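Local coordinates for beta-N-acetylglucosaminidase-like protein Glycoside hydrolase family 20 (Flavobacterium johnsoniae, PDB 6YHH) that probably removes terminal N-acetylglucosamine units from chitin fragments as a family 20 beta-N-acetylhexosaminidase of bacterial chitin breakdown, at residues Lys361-Ile369 and Glu377-Gly385; Gly148-Pro159 and Gly446-Pro457. All coordinates share one frame; numbering follows the deposited sequence.

Contact 1. Residues Lys361-Ile369 and Glu377-Gly385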
loop_
_atom_site.group_PDB
_atom_site.type_symbol
_atom_site.label_atom_id
_atom_site.label_comp_id
_atom_site.label_asym_id
_atom_site.label_seq_id
_atom_site.Cartn_x
_atom_site.Cartn_y
_atom_site.Cartn_z
ATOM N N LYS A 361 8.461 31.025 -14.818
ATOM C CA LYS A 361 9.377 29.992 -14.264
ATOM C C LYS A 361 10.802 30.248 -14.559
ATOM O O LYS A 361 11.190 30.743 -15.644
ATOM C CB LYS A 361 9.025 28.612 -14.832
ATOM C CG LYS A 361 7.545 28.312 -14.871
ATOM C CD LYS A 361 6.944 28.334 -13.443
ATOM C CE LYS A 361 5.469 28.030 -13.456
ATOM N NZ LYS A 361 4.805 28.279 -12.139
ATOM N N GLN A 362 11.590 29.923 -13.564
ATOM C CA GLN A 362 13.019 29.897 -13.677
ATOM C C GLN A 362 13.506 28.520 -14.103
ATOM O O GLN A 362 12.879 27.524 -13.785
ATOM C CB GLN A 362 13.639 30.186 -12.330
ATOM C CG GLN A 362 13.457 31.638 -11.881
ATOM C CD GLN A 362 13.651 31.862 -10.399
ATOM O OE1 GLN A 362 14.766 31.779 -9.847
ATOM N NE2 GLN A 362 12.550 32.187 -9.722
ATOM N N LEU A 363 14.608 28.500 -14.848
ATOM C CA LEU A 363 15.104 27.254 -15.499
ATOM C C LEU A 363 16.125 26.576 -14.657
ATOM O O LEU A 363 17.001 27.208 -14.076
ATOM C CB LEU A 363 15.719 27.640 -16.871
ATOM C CG LEU A 363 16.186 26.567 -17.871
ATOM C CD1 LEU A 363 16.065 27.060 -19.273
ATOM C CD2 LEU A 363 17.580 26.076 -17.470
ATOM N N MET A 364 15.994 25.252 -14.544
ATOM C CA MET A 364 16.958 24.403 -13.873
ATOM C C MET A 364 17.363 23.287 -14.810
ATOM O O MET A 364 16.566 22.829 -15.597
ATOM C CB MET A 364 16.279 23.875 -12.594
ATOM C CG MET A 364 17.207 22.992 -11.744
ATOM S SD MET A 364 16.526 22.753 -10.111
ATOM C CE MET A 364 17.820 21.720 -9.389
ATOM N N GLY A 365 18.576 22.819 -14.667
ATOM C CA GLY A 365 19.044 21.680 -15.434
ATOM C C GLY A 365 20.223 20.966 -14.823
ATOM O O GLY A 365 20.964 21.532 -13.994
ATOM N N TRP A 366 20.437 19.720 -15.273
ATOM C CA TRP A 366 21.619 18.960 -14.890
ATOM C C TRP A 366 22.891 19.677 -15.395
ATOM O O TRP A 366 22.851 20.445 -16.357
ATOM C CB TRP A 366 21.541 17.555 -15.478
ATOM C CG TRP A 366 20.333 16.778 -14.969
ATOM C CD1 TRP A 366 19.276 16.361 -15.720
ATOM C CD2 TRP A 366 20.097 16.272 -13.630
ATOM N NE1 TRP A 366 18.354 15.757 -14.911
ATOM C CE2 TRP A 366 18.833 15.676 -13.636
ATOM C CE3 TRP A 366 20.814 16.302 -12.403
ATOM C CZ2 TRP A 366 18.277 15.093 -12.526
ATOM C CZ3 TRP A 366 20.267 15.688 -11.311
ATOM C CH2 TRP A 366 19.017 15.076 -11.373
ATOM N N GLU A 367 23.987 19.494 -14.689
ATOM C CA GLU A 367 25.183 20.330 -14.846
ATOM C C GLU A 367 25.698 20.482 -16.275
ATOM O O GLU A 367 26.396 21.481 -16.574
ATOM C CB GLU A 367 26.262 19.780 -13.903
ATOM C CG GLU A 367 26.816 18.429 -14.318
ATOM C CD GLU A 367 27.841 17.927 -13.365
ATOM O OE1 GLU A 367 27.452 17.643 -12.220
ATOM O OE2 GLU A 367 29.035 17.810 -13.781
ATOM N N GLU A 368 25.454 19.506 -17.136
ATOM C CA GLU A 368 25.859 19.624 -18.552
ATOM C C GLU A 368 25.423 20.879 -19.228
ATOM O O GLU A 368 26.135 21.337 -20.176
ATOM C CB GLU A 368 25.512 18.421 -19.397
ATOM C CG GLU A 368 26.163 17.131 -18.897
ATOM C CD GLU A 368 25.305 16.277 -17.965
ATOM O OE1 GLU A 368 24.644 16.871 -17.064
ATOM O OE2 GLU A 368 25.336 14.994 -18.113
ATOM N N ILE A 369 24.345 21.500 -18.757
ATOM C CA ILE A 369 23.871 22.720 -19.374
ATOM C C ILE A 369 24.788 23.919 -19.211
ATOM O O ILE A 369 24.659 24.930 -19.949
ATOM C CB ILE A 369 22.413 23.133 -18.986
ATOM C CG1 ILE A 369 22.292 23.549 -17.528
ATOM C CG2 ILE A 369 21.437 21.974 -19.333
ATOM C CD1 ILE A 369 20.999 24.274 -17.209
ATOM N N GLU A 377 20.834 33.211 -14.240
ATOM C CA GLU A 377 19.582 32.955 -13.519
ATOM C C GLU A 377 19.191 31.448 -13.570
ATOM O O GLU A 377 18.238 31.080 -12.909
ATOM C CB GLU A 377 18.440 33.744 -14.101
ATOM C CG GLU A 377 18.724 35.267 -14.039
ATOM C CD GLU A 377 17.619 36.073 -14.688
ATOM O OE1 GLU A 377 17.869 36.953 -15.561
ATOM O OE2 GLU A 377 16.469 35.823 -14.310
ATOM N N ALA A 378 19.858 30.651 -14.370
ATOM C CA ALA A 378 19.589 29.139 -14.385
ATOM C C ALA A 378 20.155 28.503 -13.122
ATOM O O ALA A 378 21.263 28.836 -12.624
ATOM C CB ALA A 378 20.208 28.485 -15.582
ATOM N N ILE A 379 19.374 27.563 -12.569
ATOM C CA ILE A 379 19.881 26.725 -11.475
ATOM C C ILE A 379 20.599 25.497 -11.997
ATOM O O ILE A 379 20.073 24.788 -12.903
ATOM C CB ILE A 379 18.736 26.338 -10.573
ATOM C CG1 ILE A 379 18.108 27.612 -10.067
ATOM C CG2 ILE A 379 19.226 25.497 -9.415
ATOM C CD1 ILE A 379 16.899 27.437 -9.282
ATOM N N VAL A 380 21.815 25.241 -11.485
ATOM C CA VAL A 380 22.669 24.170 -11.981
ATOM C C VAL A 380 22.511 22.993 -11.017
ATOM O O VAL A 380 22.699 23.183 -9.809
ATOM C CB VAL A 380 24.141 24.616 -12.072
ATOM C CG1 VAL A 380 25.114 23.444 -12.379
ATOM C CG2 VAL A 380 24.243 25.617 -13.181
ATOM N N HIS A 381 22.213 21.804 -11.549
ATOM C CA HIS A 381 22.019 20.634 -10.724
ATOM C C HIS A 381 23.269 19.757 -10.845
ATOM O O HIS A 381 23.493 19.092 -11.847
ATOM C CB HIS A 381 20.725 19.932 -11.162
ATOM C CG HIS A 381 20.168 19.016 -10.137
ATOM N ND1 HIS A 381 18.902 18.508 -10.258
ATOM C CD2 HIS A 381 20.690 18.500 -8.984
ATOM C CE1 HIS A 381 18.636 17.738 -9.219
ATOM N NE2 HIS A 381 19.708 17.683 -8.439
ATOM N N SER A 382 24.105 19.798 -9.796
ATOM C CA SER A 382 25.360 19.107 -9.756
ATOM C C SER A 382 25.180 17.636 -9.384
ATOM O O SER A 382 24.780 17.324 -8.253
ATOM C CB SER A 382 26.272 19.793 -8.715
ATOM O OG SER A 382 27.530 19.138 -8.598
ATOM N N TRP A 383 25.573 16.754 -10.297
ATOM C CA TRP A 383 25.357 15.313 -10.158
ATOM C C TRP A 383 26.529 14.398 -10.473
ATOM O O TRP A 383 26.558 13.223 -9.939
ATOM C CB TRP A 383 24.159 14.886 -10.984
ATOM C CG TRP A 383 24.419 14.755 -12.451
ATOM C CD1 TRP A 383 24.293 15.717 -13.368
ATOM C CD2 TRP A 383 24.738 13.547 -13.177
ATOM N NE1 TRP A 383 24.535 15.239 -14.643
ATOM C CE2 TRP A 383 24.804 13.899 -14.562
ATOM C CE3 TRP A 383 25.012 12.223 -12.807
ATOM C CZ2 TRP A 383 25.120 12.973 -15.547
ATOM C CZ3 TRP A 383 25.281 11.303 -13.796
ATOM C CH2 TRP A 383 25.388 11.693 -15.147
ATOM N N ARG A 384 27.523 14.893 -11.206
ATOM C CA ARG A 384 28.653 14.057 -11.618
ATOM C C ARG A 384 29.765 14.048 -10.620
ATOM O O ARG A 384 30.050 15.047 -9.967
ATOM C CB ARG A 384 29.085 14.485 -13.014
ATOM C CG ARG A 384 27.980 14.343 -14.032
ATOM C CD ARG A 384 28.353 14.909 -15.360
ATOM N NE ARG A 384 29.406 14.146 -15.888
ATOM C CZ ARG A 384 30.307 14.716 -16.661
ATOM N NH1 ARG A 384 30.223 16.046 -16.893
ATOM N NH2 ARG A 384 31.279 13.969 -17.164
ATOM N N GLY A 385 30.441 12.920 -10.547
ATOM C CA GLY A 385 31.486 12.692 -9.577
ATOM C C GLY A 385 32.327 11.504 -10.034
ATOM O O GLY A 385 32.467 11.253 -11.223
HETATM O O HOH W 1 17.120 32.310 -10.850
HETATM O O HOH W 2 16.121 30.937 -14.718
#
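E367 OE1 is gripped by two successive backbone amides, W383 N at 2.8 Å and R384 N at 2.9 Å, and S395 OG is a third hydrogen-bonding partner. W383 N meets it nearly in line with the C-O bond, whereas R384 N arrives from above the carboxylate plane. With CG set between the backbone N and the carbonyl carbon (chi1 70°) and the chain extended beyond it, the carboxylate reaches across the end of strand 379-382. OE2 lies against CB and CD of R384, and its salt bridge to R384 NH1 is long. Replacing E367 with alanine would remove the carboxylate and is likely to leave the amides of W383 and R384, and S395 OG, without that partner.

The neighbouring E368 holds the W383 indole: NE1 donates to E368 OE1 at 2.9 Å, almost straight at 175° and in the ring plane. E368 OE2 accepts from the backbone of E317, the predicted proton donor, so one carboxylate links the W383 indole to that backbone.

W366 and H381 form an offset stack, centroids 4.0 Å apart and planes 16° apart; M364 CE covers the other imidazole face, 3.5 Å from H381 ND1. W366 also turns an edge toward the W383 face, completing an aromatic cluster.

The backbones pair in parallel, I379 N to L363 O at 2.8 Å and G365 N to I379 O at 3.0 Å. In the barrel sheet, strand 362-366 is bonded to 310-312 on its other side, strand 379-382 pairs in parallel with 406-408, and L363 packs on helix 341-358.

Contact 2. Residues Gly148-Pro159 and Gly446-Pro457. With TRS (2-amino-2-hydroxymethyl-propane-1,3-diol), chain C.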
loop_
_atom_site.group_PDB
_atom_site.type_symbol
_atom_site.label_atom_id
_atom_site.label_comp_id
_atom_site.label_asym_id
_atom_site.label_seq_id
_atom_site.Cartn_x
_atom_site.Cartn_y
_atom_site.Cartn_z
ATOM N N GLY A 148 15.581 18.098 -0.816
ATOM C CA GLY A 148 14.761 17.425 -1.807
ATOM C C GLY A 148 14.907 15.910 -1.982
ATOM O O GLY A 148 15.939 15.296 -1.616
ATOM N N LEU A 149 13.839 15.339 -2.485
ATOM C CA LEU A 149 13.852 13.978 -3.077
ATOM C C LEU A 149 13.379 14.114 -4.521
ATOM O O LEU A 149 12.326 14.706 -4.745
ATOM C CB LEU A 149 12.857 12.996 -2.374
ATOM C CG LEU A 149 12.762 11.575 -2.927
ATOM C CD1 LEU A 149 14.026 10.755 -2.814
ATOM C CD2 LEU A 149 11.585 10.845 -2.234
ATOM N N MET A 150 14.121 13.476 -5.430
ATOM C CA MET A 150 13.714 13.281 -6.808
ATOM C C MET A 150 13.081 11.894 -6.944
ATOM O O MET A 150 13.695 10.914 -6.571
ATOM C CB MET A 150 14.848 13.406 -7.778
ATOM C CG MET A 150 14.349 13.466 -9.207
ATOM S SD MET A 150 15.567 12.937 -10.410
ATOM C CE MET A 150 15.346 11.196 -10.017
ATOM N N LEU A 151 11.897 11.828 -7.523
ATOM C CA LEU A 151 11.246 10.521 -7.881
ATOM C C LEU A 151 11.202 10.337 -9.393
ATOM O O LEU A 151 10.706 11.230 -10.116
ATOM C CB LEU A 151 9.826 10.465 -7.345
ATOM C CG LEU A 151 8.979 9.187 -7.585
ATOM C CD1 LEU A 151 7.958 8.961 -6.433
ATOM C CD2 LEU A 151 8.253 9.241 -8.904
ATOM N N ASP A 152 11.844 9.285 -9.869
ATOM C CA ASP A 152 11.838 8.890 -11.330
ATOM C C ASP A 152 10.578 8.119 -11.602
ATOM O O ASP A 152 10.394 6.964 -11.134
ATOM C CB ASP A 152 13.086 8.074 -11.584
ATOM C CG ASP A 152 13.201 7.483 -12.953
ATOM O OD1 ASP A 152 12.297 7.650 -13.840
ATOM O OD2 ASP A 152 14.220 6.763 -13.154
ATOM N N ALA A 153 9.634 8.767 -12.292
ATOM C CA ALA A 153 8.392 8.090 -12.631
ATOM C C ALA A 153 8.431 7.455 -14.043
ATOM O O ALA A 153 7.462 6.832 -14.489
ATOM C CB ALA A 153 7.237 9.080 -12.546
ATOM N N SER A 154 9.568 7.574 -14.737
ATOM C CA SER A 154 9.678 7.062 -16.096
ATOM C C SER A 154 10.146 5.569 -16.141
ATOM O O SER A 154 9.557 4.752 -16.838
ATOM C CB SER A 154 10.648 7.940 -16.928
ATOM O OG SER A 154 10.864 7.398 -18.216
ATOM N N ARG A 155 11.255 5.270 -15.466
ATOM C CA ARG A 155 11.822 3.940 -15.600
ATOM C C ARG A 155 10.809 2.876 -15.097
ATOM O O ARG A 155 10.429 1.980 -15.809
ATOM C CB ARG A 155 13.150 3.851 -14.861
ATOM C CG ARG A 155 14.330 4.424 -15.655
ATOM C CD ARG A 155 14.113 5.793 -16.240
ATOM N NE ARG A 155 15.322 6.278 -16.953
ATOM C CZ ARG A 155 16.399 6.757 -16.362
ATOM N NH1 ARG A 155 16.455 6.936 -15.033
ATOM N NH2 ARG A 155 17.485 6.984 -17.054
ATOM N N HIS A 156 10.354 3.026 -13.880
ATOM C CA HIS A 156 9.165 2.387 -13.347
ATOM C C HIS A 156 8.200 3.441 -12.863
ATOM O O HIS A 156 8.508 4.236 -12.012
ATOM C CB HIS A 156 9.417 1.450 -12.146
ATOM C CG HIS A 156 9.980 0.112 -12.527
ATOM N ND1 HIS A 156 11.323 -0.082 -12.756
ATOM C CD2 HIS A 156 9.382 -1.077 -12.780
ATOM C CE1 HIS A 156 11.532 -1.347 -13.089
ATOM N NE2 HIS A 156 10.383 -1.971 -13.105
ATOM N N PHE A 157 7.020 3.410 -13.462
ATOM C CA PHE A 157 5.954 4.308 -13.097
ATOM C C PHE A 157 5.641 4.085 -11.633
ATOM O O PHE A 157 5.516 2.909 -11.155
ATOM C CB PHE A 157 4.748 4.153 -13.996
ATOM C CG PHE A 157 3.575 5.018 -13.615
ATOM C CD1 PHE A 157 3.641 6.395 -13.854
ATOM C CD2 PHE A 157 2.394 4.485 -13.079
ATOM C CE1 PHE A 157 2.633 7.242 -13.498
ATOM C CE2 PHE A 157 1.360 5.354 -12.730
ATOM C CZ PHE A 157 1.458 6.730 -12.995
ATOM N N GLN A 158 5.452 5.190 -10.931
ATOM C CA GLN A 158 5.087 5.158 -9.519
ATOM C C GLN A 158 3.692 5.789 -9.361
ATOM O O GLN A 158 3.526 7.018 -9.501
ATOM C CB GLN A 158 6.075 5.890 -8.674
ATOM C CG GLN A 158 7.524 5.471 -8.895
ATOM C CD GLN A 158 7.775 4.039 -8.454
ATOM O OE1 GLN A 158 7.214 3.562 -7.514
ATOM N NE2 GLN A 158 8.622 3.376 -9.203
ATOM N N PRO A 159 2.703 4.965 -9.052
ATOM C CA PRO A 159 1.314 5.474 -8.988
ATOM C C PRO A 159 1.113 6.566 -7.896
ATOM O O PRO A 159 1.941 6.783 -7.010
ATOM C CB PRO A 159 0.501 4.228 -8.641
ATOM C CG PRO A 159 1.236 3.151 -9.298
ATOM C CD PRO A 159 2.691 3.506 -8.897
ATOM N N GLY A 446 20.451 20.322 -1.289
ATOM C CA GLY A 446 20.744 19.024 -1.926
ATOM C C GLY A 446 19.479 18.243 -2.149
ATOM O O GLY A 446 18.405 18.600 -1.639
ATOM N N GLU A 447 19.653 17.153 -2.900
ATOM C CA GLU A 447 18.564 16.296 -3.206
ATOM C C GLU A 447 18.968 14.840 -3.406
ATOM O O GLU A 447 19.855 14.558 -4.213
ATOM C CB GLU A 447 17.944 16.886 -4.433
ATOM C CG GLU A 447 16.790 16.219 -4.978
ATOM C CD GLU A 447 16.257 17.045 -6.187
ATOM O OE1 GLU A 447 16.376 16.528 -7.312
ATOM O OE2 GLU A 447 15.713 18.179 -6.012
ATOM N N ALA A 448 18.261 13.971 -2.711
ATOM C CA ALA A 448 18.388 12.493 -2.922
ATOM C C ALA A 448 17.693 12.184 -4.235
ATOM O O ALA A 448 16.573 12.721 -4.481
ATOM C CB ALA A 448 17.753 11.735 -1.784
ATOM N N THR A 449 18.309 11.349 -5.067
ATOM C CA THR A 449 17.722 11.011 -6.356
ATOM C C THR A 449 17.356 9.544 -6.438
ATOM O O THR A 449 18.220 8.690 -6.527
ATOM C CB THR A 449 18.628 11.315 -7.559
ATOM O OG1 THR A 449 19.888 10.587 -7.435
ATOM C CG2 THR A 449 18.906 12.793 -7.671
ATOM N N MET A 450 16.070 9.240 -6.427
ATOM C CA MET A 450 15.596 7.865 -6.599
ATOM C C MET A 450 15.236 7.533 -8.029
ATOM O O MET A 450 14.064 7.634 -8.459
ATOM C CB MET A 450 14.418 7.512 -5.709
ATOM C CG MET A 450 14.138 5.993 -5.730
ATOM S SD MET A 450 15.542 5.007 -5.176
ATOM C CE MET A 450 15.115 3.452 -5.975
ATOM N N TRP A 451 16.266 7.214 -8.789
ATOM C CA TRP A 451 16.167 6.627 -10.120
ATOM C C TRP A 451 15.526 5.219 -10.007
ATOM O O TRP A 451 15.811 4.488 -9.060
ATOM C CB TRP A 451 17.475 6.570 -10.803
ATOM C CG TRP A 451 18.175 7.881 -10.880
ATOM C CD1 TRP A 451 19.169 8.330 -10.066
ATOM C CD2 TRP A 451 17.779 9.004 -11.668
ATOM N NE1 TRP A 451 19.489 9.653 -10.368
ATOM C CE2 TRP A 451 18.608 10.091 -11.306
ATOM C CE3 TRP A 451 16.804 9.198 -12.609
ATOM C CZ2 TRP A 451 18.562 11.318 -11.976
ATOM C CZ3 TRP A 451 16.749 10.401 -13.274
ATOM C CH2 TRP A 451 17.593 11.445 -12.961
ATOM N N THR A 452 14.623 4.884 -10.943
ATOM C CA THR A 452 13.795 3.667 -10.774
ATOM C C THR A 452 13.976 2.549 -11.780
ATOM O O THR A 452 13.109 1.668 -11.852
ATOM C CB THR A 452 12.325 4.048 -10.609
ATOM O OG1 THR A 452 11.846 4.775 -11.761
ATOM C CG2 THR A 452 12.069 4.827 -9.379
ATOM N N GLU A 453 15.156 2.444 -12.395
ATOM C CA GLU A 453 15.455 1.268 -13.205
ATOM C C GLU A 453 15.165 -0.022 -12.478
ATOM O O GLU A 453 14.629 -0.986 -13.092
ATOM C CB GLU A 453 16.890 1.212 -13.619
ATOM C CG GLU A 453 17.358 2.293 -14.602
ATOM C CD GLU A 453 17.807 3.599 -14.063
ATOM O OE1 GLU A 453 17.441 3.957 -12.905
ATOM O OE2 GLU A 453 18.612 4.247 -14.812
ATOM N N LEU A 454 15.558 -0.088 -11.178
ATOM C CA LEU A 454 15.516 -1.280 -10.426
ATOM C C LEU A 454 14.601 -1.214 -9.182
ATOM O O LEU A 454 14.865 -1.899 -8.195
ATOM C CB LEU A 454 16.933 -1.710 -9.991
ATOM C CG LEU A 454 17.965 -1.834 -11.128
ATOM C CD1 LEU A 454 19.416 -2.128 -10.618
ATOM C CD2 LEU A 454 17.517 -2.867 -12.207
ATOM N N ALA A 455 13.587 -0.377 -9.246
ATOM C CA ALA A 455 12.607 -0.249 -8.153
ATOM C C ALA A 455 11.213 -0.148 -8.718
ATOM O O ALA A 455 10.879 0.803 -9.395
ATOM C CB ALA A 455 12.928 0.918 -7.296
ATOM N N THR A 456 10.380 -1.071 -8.306
ATOM C CA THR A 456 8.947 -1.062 -8.659
ATOM C C THR A 456 8.211 -0.275 -7.622
ATOM O O THR A 456 8.772 0.077 -6.594
ATOM C CB THR A 456 8.423 -2.498 -8.628
ATOM O OG1 THR A 456 8.685 -3.033 -7.308
ATOM C CG2 THR A 456 9.135 -3.364 -9.695
ATOM N N PRO A 457 6.926 -0.043 -7.842
ATOM C CA PRO A 457 6.148 0.575 -6.732
ATOM C C PRO A 457 6.191 -0.218 -5.462
ATOM O O PRO A 457 6.042 0.362 -4.382
ATOM C CB PRO A 457 4.717 0.575 -7.279
ATOM C CG PRO A 457 4.963 0.684 -8.740
ATOM C CD PRO A 457 6.148 -0.129 -9.092
HETATM C C TRS C . 20.872 8.356 -14.479
HETATM C C1 TRS C . 21.213 8.587 -13.066
HETATM C C2 TRS C . 19.694 9.271 -14.790
HETATM C C3 TRS C . 20.484 6.917 -14.691
HETATM N N TRS C . 22.038 8.631 -15.358
HETATM O O1 TRS C . 22.411 7.878 -12.740
HETATM O O2 TRS C . 19.197 8.964 -16.039
HETATM O O3 TRS C . 19.440 6.557 -13.809
#
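The W451 indole is sandwiched between M150 and the bound TRS. M150 CE sits 3.4 Å from the centroid of the six-membered ring, 3° off its normal, a CH-pi contact, and SD lies over the same face as a Met-aromatic contact. The M150 bend at chi3 (76°) turns the methyl onto the ring. TRS C1 and C2 cover the opposite face, and D152 OD2 lies at the edge. TRS probably came from the crystallisation liquor, but its place here is consistent with a sugar-binding pocket.

R155 has a comparable division of partners. D152 OD2 lies in the guanidinium plane, 2.9 Å from NH1, while E453 OE2 stands over one face, so that pair is electrostatic, with no N-H directed at the oxygen. NH2 donates to TRS O2 at 2.8 Å, TRS O3 donates to E453 OE2, and Q186 takes NE.

D152 organises the loop after its strand: OD1 forms an Asx turn with S154 N, extended to an Asx motif by R155 N, while T452 N and R155 NH1 reach OD2 from opposite faces of the carboxylate. T452 replies through OG1, which donates to D152 O at 2.7 Å and accepts from H156 N. In the H156 ring plane, ND1 donates to T452 O at 2.7 Å.

Upstream, the parallel ladder includes M150 N to A448 O at 2.7 Å. This pairing of the first and last of eight parallel strands closes the TIM barrel; 148-152 is bonded to 177-184 on its other side, L149 packs on helix 160-172 and M450 on helix 460-464.

In the fold
From the N terminus the chain first builds a separate mixed sheet (strands between 15 and 140), then forms strand 146-152, on which segment 148-159 lies. It then runs through strands 177-184, 226-230 and 310-312 to 361-369, where contact 1 closes a short loop of seven intervening residues with 377-385. After strand 406-408 it reaches 446-457, and contact 2 closes a loop of 286 residues, joining the first and last barrel strands. Contact 1 is therefore nested wholly inside contact 2. Their centres lie 18 Å apart, yet inward-facing side chains touch: W366 CZ2 lies 3.7 Å from W451 CH2, beyond the end of strand 446-450, and H381 CE1 packs 3.2 Å from E447 OE1, which is hydrogen-bonded to H179.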